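Local coordinates for protein nucleoside diphosphate kinase (Encephalitozoon cuniculi, PDB 3MPD) that probably transfers the gamma phosphate of ATP to nucleoside diphosphates through a phosphohistidine intermediate, supplying the cell with nucleoside triphosphates other than ATP, at residues A[9-14]-A[51-56]; A[34-39]-A[77-82]; A[39-44]-A[71-76]; A[46-51]-A[131-136]. One frame throughout, in Å; residues are numbered along the deposited sequence. Where two conformers were deposited one is given.

Contact 1. Residues A[9-14]-A[51-56]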
loop_
_atom_site.group_PDB
_atom_site.type_symbol
_atom_site.label_atom_id
_atom_site.label_comp_id
_atom_site.label_asym_id
_atom_site.label_seq_id
_atom_site.Cartn_x
_atom_site.Cartn_y
_atom_site.Cartn_z
ATOM N N PHE A 9 3.347 1.704 13.498
ATOM C CA PHE A 9 4.068 2.011 12.280
ATOM C C PHE A 9 4.693 0.741 11.745
ATOM O O PHE A 9 5.429 0.060 12.449
ATOM C CB PHE A 9 5.141 3.085 12.523
ATOM C CG PHE A 9 5.905 3.441 11.291
ATOM C CD1 PHE A 9 5.286 4.149 10.264
ATOM C CD2 PHE A 9 7.227 3.036 11.142
ATOM C CE1 PHE A 9 5.960 4.455 9.095
ATOM C CE2 PHE A 9 7.935 3.355 9.982
ATOM C CZ PHE A 9 7.294 4.056 8.947
ATOM N N ILE A 10 4.379 0.423 10.499
ATOM C CA ILE A 10 4.842 -0.818 9.875
ATOM C C ILE A 10 5.560 -0.431 8.594
ATOM O O ILE A 10 4.982 0.227 7.732
ATOM C CB ILE A 10 3.674 -1.738 9.496
ATOM C CG1 ILE A 10 2.750 -2.027 10.705
ATOM C CG2 ILE A 10 4.186 -3.051 8.845
ATOM C CD1 ILE A 10 3.424 -2.795 11.916
ATOM N N MET A 11 6.795 -0.892 8.436
ATOM C CA MET A 11 7.561 -0.521 7.260
ATOM C C MET A 11 8.165 -1.755 6.629
ATOM O O MET A 11 8.920 -2.496 7.286
ATOM C CB MET A 11 8.640 0.501 7.653
ATOM C CG MET A 11 9.549 0.938 6.522
ATOM S SD MET A 11 10.678 2.256 7.069
ATOM C CE MET A 11 11.481 1.535 8.505
ATOM N N ILE A 12 7.831 -1.978 5.360
ATOM C CA ILE A 12 8.433 -3.076 4.603
ATOM C C ILE A 12 9.826 -2.640 4.153
ATOM O O ILE A 12 9.961 -1.607 3.462
ATOM C CB ILE A 12 7.587 -3.493 3.383
ATOM C CG1 ILE A 12 6.159 -3.836 3.822
ATOM C CG2 ILE A 12 8.291 -4.658 2.581
ATOM C CD1 ILE A 12 5.250 -4.333 2.657
ATOM N N LYS A 13 10.835 -3.435 4.530
ATOM C CA LYS A 13 12.254 -3.076 4.315
ATOM C C LYS A 13 12.621 -3.281 2.848
ATOM O O LYS A 13 11.957 -4.074 2.156
ATOM C CB LYS A 13 13.156 -3.923 5.242
ATOM C CG LYS A 13 12.863 -3.675 6.732
ATOM C CD LYS A 13 13.977 -4.195 7.638
ATOM C CE LYS A 13 13.757 -3.665 9.062
ATOM N NZ LYS A 13 14.627 -4.440 9.993
ATOM N N PRO A 14 13.675 -2.593 2.368
ATOM C CA PRO A 14 13.937 -2.504 0.923
ATOM C C PRO A 14 14.045 -3.852 0.211
ATOM O O PRO A 14 13.550 -3.991 -0.890
ATOM C CB PRO A 14 15.300 -1.765 0.854
ATOM C CG PRO A 14 15.367 -0.979 2.117
ATOM C CD PRO A 14 14.699 -1.851 3.156
ATOM N N THR A 51 17.602 8.898 13.170
ATOM C CA THR A 51 16.587 9.282 14.159
ATOM C C THR A 51 15.699 8.085 14.517
ATOM O O THR A 51 15.488 7.796 15.692
ATOM C CB THR A 51 15.705 10.422 13.636
ATOM O OG1 THR A 51 16.547 11.484 13.198
ATOM C CG2 THR A 51 14.738 10.924 14.722
ATOM N N HIS A 52 15.171 7.411 13.493
ATOM C CA HIS A 52 14.367 6.181 13.674
ATOM C C HIS A 52 15.073 5.164 14.576
ATOM O O HIS A 52 14.459 4.605 15.488
ATOM C CB HIS A 52 14.021 5.549 12.318
ATOM C CG HIS A 52 13.164 4.317 12.421
ATOM N ND1 HIS A 52 11.794 4.342 12.256
ATOM C CD2 HIS A 52 13.488 3.026 12.671
ATOM C CE1 HIS A 52 11.312 3.118 12.400
ATOM N NE2 HIS A 52 12.320 2.302 12.659
ATOM N N TYR A 53 16.364 4.955 14.334
ATOM C CA TYR A 53 17.136 3.964 15.088
ATOM C C TYR A 53 18.091 4.568 16.135
ATOM O O TYR A 53 19.113 3.945 16.454
ATOM C CB TYR A 53 17.896 3.022 14.125
ATOM C CG TYR A 53 17.001 2.081 13.317
ATOM C CD1 TYR A 53 16.270 1.046 13.941
ATOM C CD2 TYR A 53 16.871 2.230 11.928
ATOM C CE1 TYR A 53 15.434 0.167 13.194
ATOM C CE2 TYR A 53 16.038 1.356 11.170
ATOM C CZ TYR A 53 15.330 0.335 11.810
ATOM O OH TYR A 53 14.508 -0.492 11.058
ATOM N N SER A 54 17.749 5.740 16.690
ATOM C CA SER A 54 18.624 6.435 17.660
ATOM C C SER A 54 18.962 5.588 18.890
ATOM O O SER A 54 20.078 5.655 19.416
ATOM C CB SER A 54 18.040 7.787 18.082
ATOM O OG SER A 54 16.747 7.616 18.628
ATOM N N HIS A 55 18.001 4.771 19.323
ATOM C CA HIS A 55 18.219 3.821 20.426
ATOM C C HIS A 55 19.288 2.755 20.109
ATOM O O HIS A 55 19.792 2.094 21.014
ATOM C CB HIS A 55 16.890 3.167 20.874
ATOM C CG HIS A 55 16.168 2.409 19.787
ATOM N ND1 HIS A 55 15.499 3.034 18.753
ATOM C CD2 HIS A 55 15.980 1.078 19.603
ATOM C CE1 HIS A 55 14.946 2.119 17.970
ATOM N NE2 HIS A 55 15.220 0.925 18.467
ATOM N N LEU A 56 19.631 2.607 18.830
ATOM C CA LEU A 56 20.650 1.648 18.412
ATOM C C LEU A 56 22.015 2.293 18.179
ATOM O O LEU A 56 22.957 1.579 17.862
ATOM C CB LEU A 56 20.219 0.864 17.149
ATOM C CG LEU A 56 18.849 0.160 17.102
ATOM C CD1 LEU A 56 18.655 -0.629 15.792
ATOM C CD2 LEU A 56 18.634 -0.758 18.305
HETATM O O HOH W 1 13.813 -2.651 12.350
#
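Phe-9 opens the contact by bringing its ring up to the imidazole of His-52, CE2 lying 4.2 Å from CE1. Its CG is anti to the backbone N (chi1 -180°), which carries the flat, apolar ring off the strand toward the helix end, where it also stacks on Trp-134. Two residues on, Met-11 leaves the same face of the strand. Its chain runs extended to SD and bends only at the last torsion (chi3 55°), laying CE over one face of the His-52 ring, 4.2 Å from CE1; the unbranched, pliable thioether can lie along a ring face. The imidazole is fixed from another direction by a hydrogen bond between His-52 ND1 and Trp-134 NE1. Lys-13, at the N-cap position of the next helix, stretches its methylenes across to Tyr-53, with CE 3.8 Å from the phenol OH. NZ and OH do not bond directly: a water lying in the plane of the phenol ring joins them, 3.1 Å from Lys-13 NZ and 2.6 Å from Tyr-53 OH. NZ also bonds Asn-116 OD1. Within the second segment, His-52 CD2 sits 3.2 Å above the centre of the Tyr-53 ring. Lys-13 and Asn-116 are predicted ATP ligands, and His-52 meets His-119, the probable phosphohistidine, edge-to-face, an arrangement consistent with one wall of the nucleoside diphosphate kinase active site.

Contact 2. Residues A[34-39]-A[77-82]; sequences LYLAAS and MVWVGK
Leu-36 and Trp-79 form the dense centre of this antiparallel pairing. Leu-36 CG stands anti to the backbone N (chi1 -178°), and CD1 comes down over one face of the indole, 3.9 Å from the centroid of the five-membered ring. A branched leucine meeting a broad aromatic face makes a CH-pi contact here, while the far rim of the indole, at CZ3, lies 3.5 Å from Leu-34 O. A weak bond from NE1 to Met-77 SD may help to set its rotation. Leu-34 CD2 is equally close-set, 3.8 Å from Gly-81 CA; a CB on that backbone (phi 159°) would press on the preceding carbonyl O and on this methyl, and glycine avoids both. Backbone bonds tie the ladder: Tyr-35 and Val-80 exchange a pair, and Ala-37 N gives Val-78 O a nearly straight bond of 2.8 Å (171°). Ala-38 N adds a longer, weak one to the same oxygen. On the other face Ala-38 CB and Val-78 CG2 make a lighter contact at 3.7 Å, covered by Ile-135. The loose, solvent side is Lys-82, whose charged chain touches nothing of the partner strand. Leu-36 also packs on Ile-22 of the second subunit, and Ser-39 OG bonds its counterpart there. At the bulge Ala-37 CB lies 3.9 Å from Val-80 CG2; with Ala-37 and Ala-38 both facing Val-78, this is a classic beta bulge in the antiparallel sheet of the NDP kinase fold.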
loop_
_atom_site.group_PDB
_atom_site.type_symbol
_atom_site.label_atom_id
_atom_site.label_comp_id
_atom_site.label_asym_id
_atom_site.label_seq_id
_atom_site.Cartn_x
_atom_site.Cartn_y
_atom_site.Cartn_z
ATOM N N LEU A 34 -6.855 -5.378 11.298
ATOM C CA LEU A 34 -6.350 -4.027 11.488
ATOM C C LEU A 34 -6.777 -3.145 10.317
ATOM O O LEU A 34 -7.106 -3.636 9.228
ATOM C CB LEU A 34 -4.824 -4.020 11.674
ATOM C CG LEU A 34 -4.349 -4.631 13.009
ATOM C CD1 LEU A 34 -2.829 -4.814 13.012
ATOM C CD2 LEU A 34 -4.853 -3.779 14.257
ATOM N N TYR A 35 -6.770 -1.846 10.547
ATOM C CA TYR A 35 -7.209 -0.906 9.531
ATOM C C TYR A 35 -6.042 -0.129 8.974
ATOM O O TYR A 35 -5.379 0.589 9.721
ATOM C CB TYR A 35 -8.232 0.084 10.128
ATOM C CG TYR A 35 -9.488 -0.603 10.618
ATOM C CD1 TYR A 35 -10.492 -0.976 9.714
ATOM C CD2 TYR A 35 -9.677 -0.873 11.981
ATOM C CE1 TYR A 35 -11.635 -1.600 10.139
ATOM C CE2 TYR A 35 -10.839 -1.497 12.433
ATOM C CZ TYR A 35 -11.810 -1.867 11.499
ATOM O OH TYR A 35 -12.972 -2.458 11.912
ATOM N N LEU A 36 -5.804 -0.238 7.667
ATOM C CA LEU A 36 -4.796 0.605 7.024
ATOM C C LEU A 36 -5.229 2.072 7.038
ATOM O O LEU A 36 -6.354 2.384 6.617
ATOM C CB LEU A 36 -4.555 0.128 5.584
ATOM C CG LEU A 36 -3.485 0.883 4.797
ATOM C CD1 LEU A 36 -2.114 0.658 5.462
ATOM C CD2 LEU A 36 -3.462 0.462 3.332
ATOM N N ALA A 37 -4.358 2.964 7.532
ATOM C CA ALA A 37 -4.660 4.427 7.613
ATOM C C ALA A 37 -3.698 5.341 6.854
ATOM O O ALA A 37 -4.024 6.505 6.580
ATOM C CB ALA A 37 -4.757 4.914 9.102
ATOM N N ALA A 38 -2.502 4.843 6.546
ATOM C CA ALA A 38 -1.554 5.640 5.764
ATOM C C ALA A 38 -0.609 4.699 5.096
ATOM O O ALA A 38 -0.398 3.597 5.586
ATOM C CB ALA A 38 -0.776 6.636 6.651
ATOM N N SER A 39 -0.031 5.170 3.995
ATOM C CA SER A 39 0.809 4.397 3.093
ATOM C C SER A 39 1.667 5.390 2.332
ATOM O O SER A 39 1.157 6.453 1.885
ATOM C CB SER A 39 -0.072 3.673 2.084
ATOM O OG SER A 39 0.580 2.525 1.586
ATOM N N MET A 77 3.756 2.386 6.384
ATOM C CA MET A 77 2.306 2.311 6.633
ATOM C C MET A 77 1.949 2.597 8.070
ATOM O O MET A 77 2.748 2.358 8.980
ATOM C CB MET A 77 1.778 0.871 6.329
ATOM C CG MET A 77 1.820 0.505 4.863
ATOM S SD MET A 77 1.633 -1.265 4.485
ATOM C CE MET A 77 3.222 -1.914 4.938
ATOM N N VAL A 78 0.709 3.020 8.261
ATOM C CA VAL A 78 0.113 3.071 9.581
ATOM C C VAL A 78 -1.091 2.137 9.593
ATOM O O VAL A 78 -1.938 2.183 8.704
ATOM C CB VAL A 78 -0.332 4.506 9.973
ATOM C CG1 VAL A 78 -0.890 4.542 11.418
ATOM C CG2 VAL A 78 0.827 5.487 9.815
ATOM N N TRP A 79 -1.139 1.280 10.607
ATOM C CA TRP A 79 -2.239 0.348 10.795
ATOM C C TRP A 79 -2.868 0.636 12.153
ATOM O O TRP A 79 -2.156 0.825 13.139
ATOM C CB TRP A 79 -1.734 -1.105 10.721
ATOM C CG TRP A 79 -1.393 -1.559 9.337
ATOM C CD1 TRP A 79 -0.197 -1.374 8.676
ATOM C CD2 TRP A 79 -2.252 -2.272 8.416
ATOM N NE1 TRP A 79 -0.260 -1.952 7.413
ATOM C CE2 TRP A 79 -1.499 -2.507 7.232
ATOM C CE3 TRP A 79 -3.573 -2.729 8.477
ATOM C CZ2 TRP A 79 -2.028 -3.171 6.123
ATOM C CZ3 TRP A 79 -4.097 -3.396 7.381
ATOM C CH2 TRP A 79 -3.325 -3.600 6.206
ATOM N N VAL A 80 -4.202 0.688 12.189
ATOM C CA VAL A 80 -4.936 1.097 13.392
ATOM C C VAL A 80 -5.864 -0.020 13.848
ATOM O O VAL A 80 -6.427 -0.753 13.017
ATOM C CB VAL A 80 -5.779 2.367 13.091
ATOM C CG1 VAL A 80 -6.675 2.771 14.281
ATOM C CG2 VAL A 80 -4.860 3.521 12.712
ATOM N N GLY A 81 -6.034 -0.135 15.162
ATOM C CA GLY A 81 -7.000 -1.055 15.754
ATOM C C GLY A 81 -6.632 -1.364 17.185
ATOM O O GLY A 81 -5.532 -0.995 17.623
ATOM N N LYS A 82 -7.551 -2.015 17.916
ATOM C CA LYS A 82 -7.323 -2.425 19.318
ATOM C C LYS A 82 -6.040 -3.238 19.438
ATOM O O LYS A 82 -5.825 -4.149 18.666
ATOM C CB LYS A 82 -8.504 -3.227 19.876
ATOM C CG LYS A 82 -9.698 -2.329 20.279
ATOM C CD LYS A 82 -10.927 -3.117 20.728
ATOM C CE LYS A 82 -12.135 -2.188 20.956
ATOM N NZ LYS A 82 -13.376 -2.921 21.344
#

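Contact 3. Residues A[39-44]-A[71-76]; sequences SKCVIP and SGMVLA
Pro-44 and Val-74 reach toward each other, Pro-44 CG meeting Val-74 CG1 at 3.7 Å. The valine has CG1 anti to its carbonyl carbon (chi1 -65°), while CG2 falls between the backbone N and the carbonyl carbon, 3.3 Å from Val-42 O; both methyls meet Pro-44 CG. A rigid ring and a beta-branched side chain, each with little freedom to lose, suit this place just past the end of strand 35-42 and at the start of strand 74-80. Pro-44 CD also lies against Gly-72 O, 3.3 Å away. On the reverse face of the sheet the partners are sulfur-bearing. In the conformer described, Met-73 runs out along Cys-41 and bends at chi3 (86°), which brings CE to 3.7 Å from Cys-41 SG. Leu-75 CD1 approaches that SG from further along the strand, at 3.9 Å, and touches Ser-39 OG as well. The compact thiol thus appears to suit a place beside two longer chains. Between the faces run the backbone bonds: Lys-40 pairs with Ala-76 and Val-42 with Val-74, the straightest being Val-74 N to Val-42 O (2.8 Å, 171°). Lys-40 suits its exposed position by extending its chain away from the ladder. Strand 74-80 lies between strands 35-42 and 7-12, whose Met-11 touches Val-74; helix 14-18 adds Pro-14 against Val-74 and Ile-17 against Leu-75, while Cys-41 and Met-73 pack on Ala-37 and Leu-36 of the second subunit.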
loop_
_atom_site.group_PDB
_atom_site.type_symbol
_atom_site.label_atom_id
_atom_site.label_comp_id
_atom_site.label_asym_id
_atom_site.label_seq_id
_atom_site.Cartn_x
_atom_site.Cartn_y
_atom_site.Cartn_z
ATOM N N SER A 39 -0.031 5.170 3.995
ATOM C CA SER A 39 0.809 4.397 3.093
ATOM C C SER A 39 1.667 5.390 2.332
ATOM O O SER A 39 1.157 6.453 1.885
ATOM C CB SER A 39 -0.072 3.673 2.084
ATOM O OG SER A 39 0.580 2.525 1.586
ATOM N N LYS A 40 2.954 5.081 2.188
ATOM C CA LYS A 40 3.862 5.958 1.471
ATOM C C LYS A 40 5.078 5.155 1.024
ATOM O O LYS A 40 5.668 4.433 1.822
ATOM C CB LYS A 40 4.310 7.146 2.372
ATOM C CG LYS A 40 5.187 8.169 1.680
ATOM C CD LYS A 40 5.641 9.303 2.615
ATOM C CE LYS A 40 6.511 10.285 1.828
ATOM N NZ LYS A 40 7.621 10.931 2.623
ATOM N N CYS A 41 5.437 5.297 -0.251
ATOM C CA CYS A 41 6.688 4.771 -0.785
ATOM C C CYS A 41 7.771 5.826 -0.585
ATOM O O CYS A 41 7.603 6.975 -1.011
ATOM C CB CYS A 41 6.559 4.468 -2.279
ATOM S SG CYS A 41 5.383 3.129 -2.693
ATOM N N VAL A 42 8.876 5.443 0.064
ATOM C CA VAL A 42 9.986 6.391 0.299
ATOM C C VAL A 42 11.336 5.727 0.108
ATOM O O VAL A 42 11.510 4.574 0.501
ATOM C CB VAL A 42 10.035 6.922 1.760
ATOM C CG1 VAL A 42 10.713 8.324 1.798
ATOM C CG2 VAL A 42 8.668 6.967 2.382
ATOM N N ILE A 43 12.279 6.489 -0.461
ATOM C CA ILE A 43 13.689 6.159 -0.469
ATOM C C ILE A 43 14.210 6.810 0.819
ATOM O O ILE A 43 14.294 8.025 0.874
ATOM C CB ILE A 43 14.393 6.807 -1.690
ATOM C CG1 ILE A 43 13.588 6.559 -2.982
ATOM C CG2 ILE A 43 15.895 6.384 -1.780
ATOM C CD1 ILE A 43 12.466 7.640 -3.238
ATOM N N PRO A 44 14.521 6.012 1.861
ATOM C CA PRO A 44 14.861 6.616 3.145
ATOM C C PRO A 44 16.138 7.491 3.107
ATOM O O PRO A 44 17.119 7.136 2.454
ATOM C CB PRO A 44 15.087 5.415 4.059
ATOM C CG PRO A 44 14.344 4.271 3.415
ATOM C CD PRO A 44 14.474 4.539 1.938
ATOM N N SER A 71 19.188 1.015 0.895
ATOM C CA SER A 71 19.475 0.332 -0.372
ATOM C C SER A 71 18.301 0.351 -1.356
ATOM O O SER A 71 18.384 -0.217 -2.457
ATOM C CB SER A 71 19.932 -1.118 -0.118
ATOM O OG SER A 71 18.862 -1.951 0.377
ATOM N N GLY A 72 17.203 0.990 -0.968
ATOM C CA GLY A 72 16.053 1.059 -1.850
ATOM C C GLY A 72 14.778 1.527 -1.190
ATOM O O GLY A 72 14.749 1.825 0.009
ATOM N N MET A 73 13.732 1.602 -2.010
ATOM C CA MET A 73 12.417 2.066 -1.595
ATOM C C MET A 73 11.861 1.175 -0.489
ATOM O O MET A 73 12.036 -0.067 -0.527
ATOM C CB MET A 73 11.493 2.029 -2.805
ATOM C CG MET A 73 10.223 2.857 -2.712
ATOM S SD MET A 73 9.206 2.428 -4.134
ATOM C CE MET A 73 8.326 0.996 -3.511
ATOM N N VAL A 74 11.210 1.807 0.494
ATOM C CA VAL A 74 10.482 1.102 1.544
ATOM C C VAL A 74 9.013 1.449 1.358
ATOM O O VAL A 74 8.704 2.476 0.754
ATOM C CB VAL A 74 10.935 1.503 3.004
ATOM C CG1 VAL A 74 12.385 1.084 3.274
ATOM C CG2 VAL A 74 10.766 2.990 3.278
ATOM N N LEU A 75 8.117 0.590 1.858
ATOM C CA LEU A 75 6.691 0.933 1.981
ATOM C C LEU A 75 6.315 1.187 3.441
ATOM O O LEU A 75 6.241 0.248 4.256
ATOM C CB LEU A 75 5.782 -0.140 1.344
ATOM C CG LEU A 75 4.259 0.121 1.338
ATOM C CD1 LEU A 75 3.919 1.383 0.525
ATOM C CD2 LEU A 75 3.495 -1.089 0.786
ATOM N N ALA A 76 6.099 2.456 3.760
ATOM C CA ALA A 76 5.776 2.886 5.112
ATOM C C ALA A 76 4.258 2.969 5.294
ATOM O O ALA A 76 3.568 3.581 4.467
ATOM C CB ALA A 76 6.410 4.240 5.394
#

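Contact 4. Residues A[46-51]-A[131-136]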
loop_
_atom_site.group_PDB
_atom_site.type_symbol
_atom_site.label_atom_id
_atom_site.label_comp_id
_atom_site.label_asym_id
_atom_site.label_seq_id
_atom_site.Cartn_x
_atom_site.Cartn_y
_atom_site.Cartn_z
ATOM N N ARG A 46 19.390 9.207 5.040
ATOM C CA ARG A 46 20.286 8.799 6.130
ATOM C C ARG A 46 19.895 9.383 7.505
ATOM O O ARG A 46 19.844 8.661 8.499
ATOM C CB ARG A 46 21.726 9.156 5.785
ATOM C CG ARG A 46 22.704 8.901 6.917
ATOM C CD ARG A 46 24.091 9.378 6.521
ATOM N NE ARG A 46 24.593 8.558 5.422
ATOM C CZ ARG A 46 25.079 7.325 5.564
ATOM N NH1 ARG A 46 25.161 6.760 6.769
ATOM N NH2 ARG A 46 25.506 6.662 4.495
ATOM N N GLU A 47 19.585 10.676 7.529
ATOM C CA GLU A 47 19.264 11.400 8.760
ATOM C C GLU A 47 17.999 10.856 9.407
ATOM O O GLU A 47 17.960 10.670 10.619
ATOM C CB GLU A 47 19.099 12.910 8.496
ATOM C CG GLU A 47 20.061 13.488 7.451
ATOM C CD GLU A 47 19.569 13.299 6.004
ATOM O OE1 GLU A 47 20.117 12.410 5.304
ATOM O OE2 GLU A 47 18.641 14.038 5.571
ATOM N N VAL A 48 16.960 10.626 8.606
ATOM C CA VAL A 48 15.743 10.014 9.126
ATOM C C VAL A 48 15.988 8.619 9.747
ATOM O O VAL A 48 15.471 8.329 10.824
ATOM C CB VAL A 48 14.589 9.989 8.087
ATOM C CG1 VAL A 48 14.962 9.199 6.859
ATOM C CG2 VAL A 48 13.314 9.396 8.696
ATOM N N LEU A 49 16.793 7.780 9.092
ATOM C CA LEU A 49 17.117 6.443 9.627
ATOM C C LEU A 49 17.837 6.497 10.975
ATOM O O LEU A 49 17.521 5.728 11.890
ATOM C CB LEU A 49 17.935 5.635 8.621
ATOM C CG LEU A 49 17.129 5.136 7.421
ATOM C CD1 LEU A 49 18.061 4.596 6.376
ATOM C CD2 LEU A 49 16.087 4.095 7.830
ATOM N N GLU A 50 18.787 7.430 11.092
ATOM C CA GLU A 50 19.537 7.670 12.331
ATOM C C GLU A 50 18.629 8.116 13.487
ATOM O O GLU A 50 18.853 7.750 14.639
ATOM C CB GLU A 50 20.681 8.687 12.074
ATOM C CG GLU A 50 21.746 8.105 11.126
ATOM C CD GLU A 50 22.864 9.065 10.709
ATOM O OE1 GLU A 50 22.801 10.284 10.995
ATOM O OE2 GLU A 50 23.823 8.569 10.076
ATOM N N THR A 51 17.602 8.898 13.170
ATOM C CA THR A 51 16.587 9.282 14.159
ATOM C C THR A 51 15.699 8.085 14.517
ATOM O O THR A 51 15.488 7.796 15.692
ATOM C CB THR A 51 15.705 10.422 13.636
ATOM O OG1 THR A 51 16.547 11.484 13.198
ATOM C CG2 THR A 51 14.738 10.924 14.722
ATOM N N ILE A 131 5.582 7.414 13.359
ATOM C CA ILE A 131 4.550 7.990 12.490
ATOM C C ILE A 131 4.849 9.458 12.123
ATOM O O ILE A 131 4.819 9.813 10.935
ATOM C CB ILE A 131 3.143 7.822 13.083
ATOM C CG1 ILE A 131 2.753 6.341 13.069
ATOM C CG2 ILE A 131 2.113 8.668 12.311
ATOM C CD1 ILE A 131 1.617 5.976 13.987
ATOM N N LYS A 132 5.177 10.290 13.123
ATOM C CA LYS A 132 5.506 11.703 12.874
ATOM C C LYS A 132 6.794 11.859 12.069
ATOM O O LYS A 132 6.927 12.778 11.274
ATOM C CB LYS A 132 5.612 12.508 14.183
ATOM C CG LYS A 132 4.317 12.560 15.012
ATOM C CD LYS A 132 4.542 13.276 16.351
ATOM C CE LYS A 132 3.729 12.614 17.475
ATOM N NZ LYS A 132 4.448 12.740 18.791
ATOM N N LEU A 133 7.737 10.950 12.277
ATOM C CA LEU A 133 9.008 10.980 11.557
ATOM C C LEU A 133 8.841 10.659 10.066
ATOM O O LEU A 133 9.340 11.387 9.212
ATOM C CB LEU A 133 9.987 10.001 12.207
ATOM C CG LEU A 133 11.413 9.978 11.695
ATOM C CD1 LEU A 133 12.119 11.366 11.838
ATOM C CD2 LEU A 133 12.168 8.860 12.417
ATOM N N TRP A 134 8.115 9.584 9.765
ATOM C CA TRP A 134 8.007 9.079 8.395
ATOM C C TRP A 134 6.798 9.557 7.589
ATOM O O TRP A 134 6.877 9.656 6.360
ATOM C CB TRP A 134 7.955 7.543 8.410
ATOM C CG TRP A 134 9.201 6.886 8.855
ATOM C CD1 TRP A 134 9.516 6.494 10.127
ATOM C CD2 TRP A 134 10.300 6.516 8.036
ATOM N NE1 TRP A 134 10.748 5.894 10.147
ATOM C CE2 TRP A 134 11.254 5.896 8.874
ATOM C CE3 TRP A 134 10.575 6.642 6.670
ATOM C CZ2 TRP A 134 12.455 5.390 8.390
ATOM C CZ3 TRP A 134 11.769 6.154 6.186
ATOM C CH2 TRP A 134 12.702 5.533 7.048
ATOM N N ILE A 135 5.676 9.793 8.270
ATOM C CA ILE A 135 4.391 10.049 7.601
ATOM C C ILE A 135 3.942 11.494 7.772
ATOM O O ILE A 135 3.631 12.161 6.786
ATOM C CB ILE A 135 3.258 9.116 8.126
ATOM C CG1 ILE A 135 3.661 7.654 8.042
ATOM C CG2 ILE A 135 1.962 9.356 7.360
ATOM C CD1 ILE A 135 3.772 7.128 6.627
ATOM N N GLY A 136 3.894 11.971 9.012
ATOM C CA GLY A 136 3.508 13.364 9.292
ATOM C C GLY A 136 2.594 13.443 10.497
ATOM O O GLY A 136 2.271 12.421 11.115
#
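Val-48 is the side chain that meets both Leu-133 and Trp-134, and its path is short. From CB, which points toward helix 124-134, CG2 stands anti to the backbone N and does the touching. This one methyl lies 3.6 Å from Leu-133 CG and 3.9 Å from each of the leucine methyls CD1 and CD2. It also sits over the indole of Trp-134, 4.0 Å from the centroid of the six-membered ring and only 7° off the normal, a CH-pi contact made almost squarely on the face. A beta-branched valine suits the spot because its methyl begins close to the helix backbone, which lets it touch both Leu-133 and the indole. Leu-49, one residue on, comes to the same indole differently: its CD2 lies in the ring plane at the edge, 3.8 Å from Trp-134 CH2, so face and edge are met by neighbouring residues. Thr-51, three residues after Val-48, offers its methyl, CG2 lying 3.9 Å from Leu-133 CD1. Its hydroxyl turns back to Glu-47 O, which keeps the polar end of the threonine satisfied within its own helix. Trp-134 NE1 is bonded to His-52 ND1. The indole is thus set between helix 46-52 and strand 7-12, while Leu-49 continues the packing to Val-66 and Met-69 of helix 62-69.

From the N terminus, strand 7-12 comes first, and contact 1 closes its loop when the chain returns at the end of helix 46-52. Before that return the chain has laid down strand 35-42, which waits for strand 74-80: contact 3 closes the shorter loop between them and contact 2 the longer one around it, as successive parts of one antiparallel ladder sharing Ser-39. Both loops cross that of contact 1. Contact 4 closes last, bringing helix 124-134 back to helix 46-52 and crossing the other three. Contacts 1 and 4 meet at Trp-134, Ile-10 and Ile-12 join contact 1 to the ladder, and Pro-44 links contact 3 to contact 4.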